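Local coordinates for protein AdeR (Acinetobacter baumannii, PDB 5X5L) that probably regulates transcription as a two-component response regulator, binding intercistronic DNA through the C-terminal OmpR/PhoB-type winged-helix domain modelled here, at residues Asp13-Tyr18 and Leu30-Tyr35; Ile38-Asp43 and Gly52-His57. All coordinates share one frame; numbering follows the deposited sequence.

Contact 1 (Asp13-Tyr18 and Leu30-Tyr35); sequences DTHSVY and LTLTEY. With nucleotides of chain J.
H15 lays the flat of its imidazole on the phenol of Y35, an offset stack with the two ring centroids 4.0 Å apart and the planes tilted by 15°. ND1 sits over the middle of the phenol, whereas Y35 CE2 lies nearer the rim of the imidazole. H15, with a left-handed backbone, and S16 both face D11 in a G1 beta bulge where the chain enters strand 16-19. V17 continues this close packing on the strand: CG1 meets Y35 CD1 at 3.8 Å and CG2 packs on L30 CD1 at 3.5 Å. Toward L32 the packing thins: H15 and L32 are both partly exposed, L32 CD1 is 3.9 Å from H15 CE1, and V95 of the second subunit packs on both. At the helix start T31 and E34 form a capping box. T31 OG1, placed between backbone N and carbonyl carbon (chi1 76°), accepts from E34 N and donates to OP2 of DT15 of chain J at 3.1 Å. OP1 of that phosphate takes the amide of T33, N to OP1 2.8 Å. The contact thus seats the first turn of helix 32-41 against strand 16-19 of the N-terminal sheet; I10 of strand 8-11 touches V17 and Y35, and L76 of helix 66-81 packs on L30.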
ATOM      1  N   ASP C  13       9.543   0.064  -2.250  1.00 54.63           N
ATOM      2  CA  ASP C  13       8.149   0.477  -2.010  1.00 56.30           C
ATOM      3  C   ASP C  13       7.309  -0.650  -1.393  1.00 56.39           C
ATOM      4  O   ASP C  13       6.504  -0.414  -0.476  1.00 57.09           O
ATOM      5  CB  ASP C  13       7.459   0.987  -3.295  1.00 58.55           C
ATOM      6  CG  ASP C  13       8.365   1.803  -4.211  1.00 58.85           C
ATOM      7  OD1 ASP C  13       9.426   2.312  -3.766  1.00 57.65           O
ATOM      8  OD2 ASP C  13       7.987   1.924  -5.407  1.00 60.63           O
ATOM      9  N   THR C  14       7.487  -1.863  -1.912  1.00 56.08           N
ATOM     10  CA  THR C  14       6.843  -3.039  -1.353  1.00 56.33           C
ATOM     11  C   THR C  14       7.551  -3.657  -0.140  1.00 54.52           C
ATOM     12  O   THR C  14       6.950  -4.504   0.510  1.00 55.05           O
ATOM     13  CB  THR C  14       6.639  -4.130  -2.439  1.00 57.36           C
ATOM     14  OG1 THR C  14       7.878  -4.407  -3.079  1.00 56.20           O
ATOM     15  CG2 THR C  14       5.649  -3.686  -3.493  1.00 59.73           C
ATOM     16  N   HIS C  15       8.812  -3.281   0.153  1.00 52.72           N
ATOM     17  CA  HIS C  15       9.651  -3.936   1.180  1.00 51.09           C
ATOM     18  C   HIS C  15       9.998  -5.397   0.844  1.00 50.92           C
ATOM     19  O   HIS C  15      10.224  -6.224   1.739  1.00 50.38           O
ATOM     20  CB  HIS C  15       9.000  -3.806   2.570  1.00 51.35           C
ATOM     21  CG  HIS C  15       9.691  -2.844   3.489  1.00 50.34           C
ATOM     22  ND1 HIS C  15      10.287  -3.272   4.660  1.00 49.33           N
ATOM     23  CD2 HIS C  15       9.875  -1.505   3.425  1.00 50.52           C
ATOM     24  CE1 HIS C  15      10.813  -2.233   5.280  1.00 48.87           C
ATOM     25  NE2 HIS C  15      10.583  -1.151   4.551  1.00 49.62           N
ATOM     26  N   SER C  16      10.078  -5.695  -0.453  1.00 51.66           N
ATOM     27  CA  SER C  16      10.351  -7.038  -0.943  1.00 52.06           C
ATOM     28  C   SER C  16      11.806  -7.156  -1.399  1.00 51.01           C
ATOM     29  O   SER C  16      12.335  -6.221  -2.000  1.00 50.77           O
ATOM     30  CB  SER C  16       9.429  -7.351  -2.121  1.00 54.16           C
ATOM     31  OG  SER C  16       8.136  -6.825  -1.891  1.00 55.38           O
ATOM     32  N   VAL C  17      12.435  -8.310  -1.120  1.00 50.75           N
ATOM     33  CA  VAL C  17      13.747  -8.635  -1.689  1.00 50.39           C
ATOM     34  C   VAL C  17      13.596  -9.905  -2.536  1.00 52.10           C
ATOM     35  O   VAL C  17      13.107 -10.926  -2.045  1.00 52.80           O
ATOM     36  CB  VAL C  17      14.814  -8.838  -0.601  1.00 48.89           C
ATOM     37  CG1 VAL C  17      14.864  -7.620   0.313  1.00 47.58           C
ATOM     38  CG2 VAL C  17      14.487 -10.056   0.197  1.00 49.26           C
ATOM     39  N   TYR C  18      14.011  -9.821  -3.802  1.00 53.10           N
ATOM     40  CA  TYR C  18      13.904 -10.930  -4.756  1.00 55.17           C
ATOM     41  C   TYR C  18      15.275 -11.513  -5.128  1.00 55.43           C
ATOM     42  O   TYR C  18      16.261 -10.777  -5.218  1.00 54.50           O
ATOM     43  CB  TYR C  18      13.222 -10.436  -6.025  1.00 56.82           C
ATOM     44  CG  TYR C  18      11.751 -10.142  -5.864  1.00 57.48           C
ATOM     45  CD1 TYR C  18      10.818 -11.165  -5.952  1.00 59.31           C
ATOM     46  CD2 TYR C  18      11.286  -8.837  -5.663  1.00 56.70           C
ATOM     47  CE1 TYR C  18       9.455 -10.913  -5.834  1.00 60.33           C
ATOM     48  CE2 TYR C  18       9.931  -8.567  -5.557  1.00 57.72           C
ATOM     49  CZ  TYR C  18       9.019  -9.612  -5.618  1.00 59.50           C
ATOM     50  OH  TYR C  18       7.668  -9.383  -5.512  1.00 60.87           O
ATOM     51  N   LEU C  30      12.100 -12.102   4.720  1.00 50.94           N
ATOM     52  CA  LEU C  30      13.010 -11.462   5.642  1.00 49.25           C
ATOM     53  C   LEU C  30      12.277 -10.812   6.807  1.00 49.36           C
ATOM     54  O   LEU C  30      11.189 -10.332   6.652  1.00 50.22           O
ATOM     55  CB  LEU C  30      13.837 -10.406   4.900  1.00 47.76           C
ATOM     56  CG  LEU C  30      15.054 -11.026   4.172  1.00 47.52           C
ATOM     57  CD1 LEU C  30      14.677 -11.954   3.084  1.00 49.03           C
ATOM     58  CD2 LEU C  30      16.016  -9.949   3.682  1.00 46.29           C
ATOM     59  N   THR C  31      12.987 -10.751   7.918  1.00 48.61           N
ATOM     60  CA  THR C  31      12.560 -10.007   9.082  1.00 48.69           C
ATOM     61  C   THR C  31      12.898  -8.531   8.797  1.00 47.41           C
ATOM     62  O   THR C  31      13.616  -8.238   7.842  1.00 46.43           O
ATOM     63  CB  THR C  31      13.313 -10.476  10.352  1.00 48.59           C
ATOM     64  OG1 THR C  31      14.634  -9.955  10.337  1.00 46.95           O
ATOM     65  CG2 THR C  31      13.313 -11.997  10.539  1.00 49.92           C
ATOM     66  N   LEU C  32      12.386  -7.613   9.614  1.00 47.76           N
ATOM     67  CA  LEU C  32      12.688  -6.186   9.458  1.00 47.00           C
ATOM     68  C   LEU C  32      14.178  -5.898   9.609  1.00 45.55           C
ATOM     69  O   LEU C  32      14.750  -5.197   8.778  1.00 44.84           O
ATOM     70  CB  LEU C  32      11.896  -5.333  10.451  1.00 48.11           C
ATOM     71  CG  LEU C  32      12.046  -3.811  10.304  1.00 47.93           C
ATOM     72  CD1 LEU C  32      11.507  -3.329   8.966  1.00 48.17           C
ATOM     73  CD2 LEU C  32      11.315  -3.093  11.424  1.00 49.44           C
ATOM     74  N   THR C  33      14.798  -6.425  10.667  1.00 45.43           N
ATOM     75  CA  THR C  33      16.247  -6.306  10.850  1.00 44.38           C
ATOM     76  C   THR C  33      17.006  -6.828   9.633  1.00 43.68           C
ATOM     77  O   THR C  33      17.865  -6.144   9.095  1.00 43.05           O
ATOM     78  CB  THR C  33      16.729  -7.060  12.107  1.00 44.71           C
ATOM     79  OG1 THR C  33      16.023  -6.538  13.231  1.00 45.69           O
ATOM     80  CG2 THR C  33      18.227  -6.865  12.307  1.00 43.91           C
ATOM     81  N   GLU C  34      16.656  -8.041   9.209  1.00 44.19           N
ATOM     82  CA  GLU C  34      17.256  -8.686   8.030  1.00 44.04           C
ATOM     83  C   GLU C  34      17.089  -7.848   6.751  1.00 43.83           C
ATOM     84  O   GLU C  34      18.017  -7.744   5.954  1.00 43.51           O
ATOM     85  CB  GLU C  34      16.680 -10.090   7.836  1.00 45.15           C
ATOM     86  CG  GLU C  34      17.132 -11.099   8.891  1.00 45.69           C
ATOM     87  CD  GLU C  34      16.285 -12.376   8.958  1.00 47.34           C
ATOM     88  OE1 GLU C  34      15.385 -12.580   8.111  1.00 48.12           O
ATOM     89  OE2 GLU C  34      16.524 -13.192   9.876  1.00 48.15           O
ATOM     90  N   TYR C  35      15.916  -7.254   6.562  1.00 44.30           N
ATOM     91  CA  TYR C  35      15.673  -6.359   5.420  1.00 44.38           C
ATOM     92  C   TYR C  35      16.603  -5.144   5.463  1.00 43.71           C
ATOM     93  O   TYR C  35      17.158  -4.748   4.444  1.00 43.74           O
ATOM     94  CB  TYR C  35      14.211  -5.879   5.393  1.00 45.32           C
ATOM     95  CG  TYR C  35      13.933  -4.895   4.283  1.00 45.69           C
ATOM     96  CD1 TYR C  35      13.566  -5.351   3.015  1.00 46.43           C
ATOM     97  CD2 TYR C  35      14.040  -3.524   4.485  1.00 45.65           C
ATOM     98  CE1 TYR C  35      13.300  -4.460   1.977  1.00 47.07           C
ATOM     99  CE2 TYR C  35      13.784  -2.631   3.453  1.00 46.33           C
ATOM    100  CZ  TYR C  35      13.411  -3.106   2.203  1.00 47.00           C
ATOM    101  OH  TYR C  35      13.153  -2.213   1.182  1.00 47.94           O
TER
ATOM    102  P    DT J  15      13.919  -8.881  13.830  1.00 58.20           P
ATOM    103  OP1  DT J  15      13.787  -7.796  12.831  1.00 58.01           O
ATOM    104  OP2  DT J  15      14.540 -10.168  13.433  1.00 58.41           O
ATOM    105  O5'  DT J  15      14.678  -8.281  15.094  1.00 58.47           O
ATOM    106  C5'  DT J  15      13.991  -7.449  16.043  1.00 58.56           C
ATOM    107  C4'  DT J  15      14.435  -7.827  17.435  1.00 59.20           C
ATOM    108  O4'  DT J  15      13.930  -9.134  17.781  1.00 59.39           O
ATOM    109  C3'  DT J  15      15.955  -7.910  17.579  1.00 59.65           C
ATOM    110  O3'  DT J  15      16.406  -6.957  18.537  1.00 60.32           O
ATOM    111  C2'  DT J  15      16.217  -9.334  18.033  1.00 59.99           C
ATOM    112  C1'  DT J  15      14.886  -9.764  18.608  1.00 60.04           C
ATOM    113  N1   DT J  15      14.606 -11.220  18.600  1.00 60.25           N
ATOM    114  C2   DT J  15      14.370 -11.864  19.796  1.00 61.11           C
ATOM    115  O2   DT J  15      14.417 -11.301  20.877  1.00 61.76           O
ATOM    116  N3   DT J  15      14.082 -13.203  19.679  1.00 61.43           N
ATOM    117  C4   DT J  15      14.009 -13.942  18.513  1.00 61.00           C
ATOM    118  O4   DT J  15      13.740 -15.139  18.564  1.00 61.54           O
ATOM    119  C5   DT J  15      14.259 -13.201  17.295  1.00 60.13           C
ATOM    120  C7   DT J  15      14.211 -13.920  15.983  1.00 59.90           C
ATOM    121  C6   DT J  15      14.539 -11.895  17.399  1.00 59.80           C
TER

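Contact 2 (Ile38-Asp43 and Gly52-His57); sequences ISFMID and GELMNH
E53 OE1 is gripped by two groups, a salt bridge from K47 NZ and the backbone N-H of T50, while OE2 accepts from the backbone N of S62 of the third subunit. Together they hold the acid in the first turn of helix 51-58, and the lysine and two N-H groups would probably favour its ionised form. The backbone of the same residue faces the other helix, E53 O lying 3.9 Å from F40 CE2. Across the contact itself the meeting is of rings and methyls. F40 reaches across from helix 32-41 with CG anti to its backbone N (chi1 -178°), and its ring stacks on H57 in offset fashion, centroids 4.2 Å apart and planes only 13° from parallel. F40 CZ lies over the centre of the imidazole; seen from the other ring, H57 CG stands nearer the rim of the phenyl, 3.5 Å from F40 CZ. The H57 methylene joins in as a CH-pi contact, CB standing 3.9 Å from the centroid of the F40 ring. So one phenyl face receives both the ring of H57 and the carbon that carries it. H57 NE2 bonds to the backbone O of S62 of the third subunit, which steadies the imidazole from its far end. At the phenyl edge, near the ring plane, L54 CD2 approaches F40 CD2 at 4.0 Å. M41, crossing L54 at about a right angle, touches the same methyl with CG and SD, M41 SD at 3.9 Å from L54 CD2. In the fold this joins the later part of helix 32-41 to helix 51-58, the first helix of the helix-turn-helix; F49 of strand 48-50 meets the F40 ring, V69 of helix 66-81 packs on L54, and L89 touches M41.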
ATOM      1  N   ILE C  38      20.405  -6.157   4.504  1.00 43.07           N
ATOM      2  CA  ILE C  38      20.599  -6.347   3.060  1.00 43.80           C
ATOM      3  C   ILE C  38      20.416  -5.055   2.251  1.00 44.16           C
ATOM      4  O   ILE C  38      21.138  -4.829   1.273  1.00 44.89           O
ATOM      5  CB  ILE C  38      19.711  -7.493   2.498  1.00 44.44           C
ATOM      6  CG1 ILE C  38      20.097  -7.866   1.058  1.00 45.53           C
ATOM      7  CG2 ILE C  38      18.234  -7.137   2.534  1.00 44.56           C
ATOM      8  CD1 ILE C  38      21.505  -8.408   0.926  1.00 45.97           C
ATOM      9  N   SER C  39      19.462  -4.218   2.660  1.00 43.99           N
ATOM     10  CA  SER C  39      19.208  -2.939   1.988  1.00 44.64           C
ATOM     11  C   SER C  39      20.297  -1.902   2.283  1.00 44.79           C
ATOM     12  O   SER C  39      20.563  -1.030   1.457  1.00 45.74           O
ATOM     13  CB  SER C  39      17.839  -2.395   2.400  1.00 44.80           C
ATOM     14  OG  SER C  39      17.457  -1.307   1.581  1.00 45.81           O
ATOM     15  N   PHE C  40      20.909  -1.991   3.464  1.00 44.12           N
ATOM     16  CA  PHE C  40      22.008  -1.104   3.869  1.00 44.50           C
ATOM     17  C   PHE C  40      23.291  -1.454   3.131  1.00 45.09           C
ATOM     18  O   PHE C  40      23.957  -0.575   2.581  1.00 46.19           O
ATOM     19  CB  PHE C  40      22.212  -1.196   5.392  1.00 43.87           C
ATOM     20  CG  PHE C  40      23.290  -0.292   5.950  1.00 44.51           C
ATOM     21  CD1 PHE C  40      23.442   1.024   5.513  1.00 45.69           C
ATOM     22  CD2 PHE C  40      24.131  -0.758   6.968  1.00 44.25           C
ATOM     23  CE1 PHE C  40      24.443   1.819   6.028  1.00 46.65           C
ATOM     24  CE2 PHE C  40      25.113   0.059   7.501  1.00 45.13           C
ATOM     25  CZ  PHE C  40      25.262   1.357   7.030  1.00 46.36           C
ATOM     26  N   MET C  41      23.625  -2.745   3.115  1.00 44.68           N
ATOM     27  CA  MET C  41      24.892  -3.222   2.537  1.00 45.51           C
ATOM     28  C   MET C  41      24.933  -3.226   1.009  1.00 46.72           C
ATOM     29  O   MET C  41      26.010  -3.101   0.433  1.00 47.98           O
ATOM     30  CB  MET C  41      25.235  -4.612   3.074  1.00 45.08           C
ATOM     31  CG  MET C  41      25.494  -4.607   4.583  1.00 44.35           C
ATOM     32  SD  MET C  41      26.414  -6.029   5.193  1.00 44.57           S
ATOM     33  CE  MET C  41      25.144  -7.228   4.919  1.00 44.16           C
ATOM     34  N   ILE C  42      23.776  -3.354   0.353  1.00 46.64           N
ATOM     35  CA  ILE C  42      23.717  -3.334  -1.115  1.00 48.05           C
ATOM     36  C   ILE C  42      24.068  -1.966  -1.735  1.00 49.32           C
ATOM     37  O   ILE C  42      24.395  -1.891  -2.918  1.00 50.94           O
ATOM     38  CB  ILE C  42      22.342  -3.843  -1.628  1.00 47.91           C
ATOM     39  CG1 ILE C  42      22.402  -4.301  -3.086  1.00 49.53           C
ATOM     40  CG2 ILE C  42      21.274  -2.790  -1.467  1.00 47.65           C
ATOM     41  CD1 ILE C  42      21.270  -5.243  -3.463  1.00 49.61           C
ATOM     42  N   ASP C  43      23.996  -0.899  -0.942  1.00 48.97           N
ATOM     43  CA  ASP C  43      24.426   0.443  -1.377  1.00 50.53           C
ATOM     44  C   ASP C  43      25.908   0.468  -1.715  1.00 51.98           C
ATOM     45  O   ASP C  43      26.297   1.023  -2.742  1.00 53.97           O
ATOM     46  CB  ASP C  43      24.164   1.489  -0.287  1.00 50.13           C
ATOM     47  CG  ASP C  43      22.684   1.673   0.013  1.00 49.30           C
ATOM     48  OD1 ASP C  43      21.862   1.737  -0.940  1.00 49.94           O
ATOM     49  OD2 ASP C  43      22.348   1.770   1.213  1.00 48.29           O
ATOM     50  N   GLY C  52      29.404  -2.323  14.642  1.00 47.38           N
ATOM     51  CA  GLY C  52      28.861  -1.064  15.147  1.00 47.93           C
ATOM     52  C   GLY C  52      27.997  -0.325  14.139  1.00 47.37           C
ATOM     53  O   GLY C  52      26.958   0.242  14.508  1.00 47.35           O
ATOM     54  N   GLU C  53      28.418  -0.322  12.872  1.00 47.21           N
ATOM     55  CA  GLU C  53      27.641   0.306  11.798  1.00 46.87           C
ATOM     56  C   GLU C  53      26.349  -0.438  11.519  1.00 45.46           C
ATOM     57  O   GLU C  53      25.299   0.181  11.374  1.00 45.38           O
ATOM     58  CB  GLU C  53      28.440   0.394  10.503  1.00 47.38           C
ATOM     59  CG  GLU C  53      29.608   1.355  10.548  1.00 49.26           C
ATOM     60  CD  GLU C  53      30.362   1.388   9.242  1.00 50.10           C
ATOM     61  OE1 GLU C  53      30.901   0.348   8.819  1.00 49.83           O
ATOM     62  OE2 GLU C  53      30.392   2.456   8.610  1.00 51.33           O
ATOM     63  N   LEU C  54      26.428  -1.762  11.437  1.00 44.67           N
ATOM     64  CA  LEU C  54      25.242  -2.596  11.221  1.00 43.68           C
ATOM     65  C   LEU C  54      24.245  -2.473  12.380  1.00 43.72           C
ATOM     66  O   LEU C  54      23.038  -2.424  12.145  1.00 43.43           O
ATOM     67  CB  LEU C  54      25.635  -4.057  11.008  1.00 43.37           C
ATOM     68  CG  LEU C  54      26.439  -4.340   9.731  1.00 43.60           C
ATOM     69  CD1 LEU C  54      27.050  -5.740   9.780  1.00 43.83           C
ATOM     70  CD2 LEU C  54      25.577  -4.169   8.490  1.00 43.25           C
ATOM     71  N   MET C  55      24.755  -2.390  13.605  1.00 44.36           N
ATOM     72  CA  MET C  55      23.918  -2.264  14.796  1.00 44.85           C
ATOM     73  C   MET C  55      23.128  -0.952  14.805  1.00 45.47           C
ATOM     74  O   MET C  55      21.911  -0.956  14.968  1.00 45.56           O
ATOM     75  CB  MET C  55      24.772  -2.355  16.075  1.00 45.79           C
ATOM     76  CG  MET C  55      23.968  -2.755  17.297  1.00 46.42           C
ATOM     77  SD  MET C  55      24.938  -3.227  18.701  1.00 47.64           S
ATOM     78  CE  MET C  55      25.620  -1.649  19.123  1.00 48.94           C
ATOM     79  N   ASN C  56      23.831   0.159  14.611  1.00 46.22           N
ATOM     80  CA  ASN C  56      23.212   1.489  14.610  1.00 47.28           C
ATOM     81  C   ASN C  56      22.214   1.697  13.476  1.00 46.77           C
ATOM     82  O   ASN C  56      21.243   2.427  13.636  1.00 47.62           O
ATOM     83  CB  ASN C  56      24.287   2.587  14.536  1.00 48.55           C
ATOM     84  CG  ASN C  56      25.104   2.704  15.804  1.00 49.72           C
ATOM     85  OD1 ASN C  56      25.058   1.842  16.682  1.00 49.42           O
ATOM     86  ND2 ASN C  56      25.858   3.786  15.910  1.00 51.36           N
ATOM     87  N   HIS C  57      22.468   1.063  12.335  1.00 45.69           N
ATOM     88  CA  HIS C  57      21.667   1.258  11.118  1.00 45.42           C
ATOM     89  C   HIS C  57      20.544   0.240  10.946  1.00 44.60           C
ATOM     90  O   HIS C  57      19.509   0.569  10.366  1.00 44.88           O
ATOM     91  CB  HIS C  57      22.590   1.218   9.906  1.00 45.22           C
ATOM     92  CG  HIS C  57      23.341   2.497   9.680  1.00 46.56           C
ATOM     93  ND1 HIS C  57      22.840   3.484   8.878  1.00 47.49           N
ATOM     94  CD2 HIS C  57      24.532   2.960  10.148  1.00 47.51           C
ATOM     95  CE1 HIS C  57      23.692   4.498   8.839  1.00 48.99           C
ATOM     96  NE2 HIS C  57      24.721   4.203   9.610  1.00 49.05           N
TER

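Both contacts use helix 32-41, contact 1 at its first turn and contact 2 in its later part, and their centres lie 13 Å apart. I38, in the first segment of contact 2 though not touching 52-57, packs back on contact 1: its CG2 lies 3.8 Å from L30 CD2 and 4.1 Å from V17 CG1. I10 and L76 also touch I38 and so continue the same hydrophobic core. Segment 30-35 also binds a backbone phosphate of DT15 of chain J, through T31 and T33, which take no part in the packing of contact 1, whereas the nearest atom of contact 2 is about 7 Å from the nucleic acid. Helix 66-81, the recognition helix in this family, packs against both.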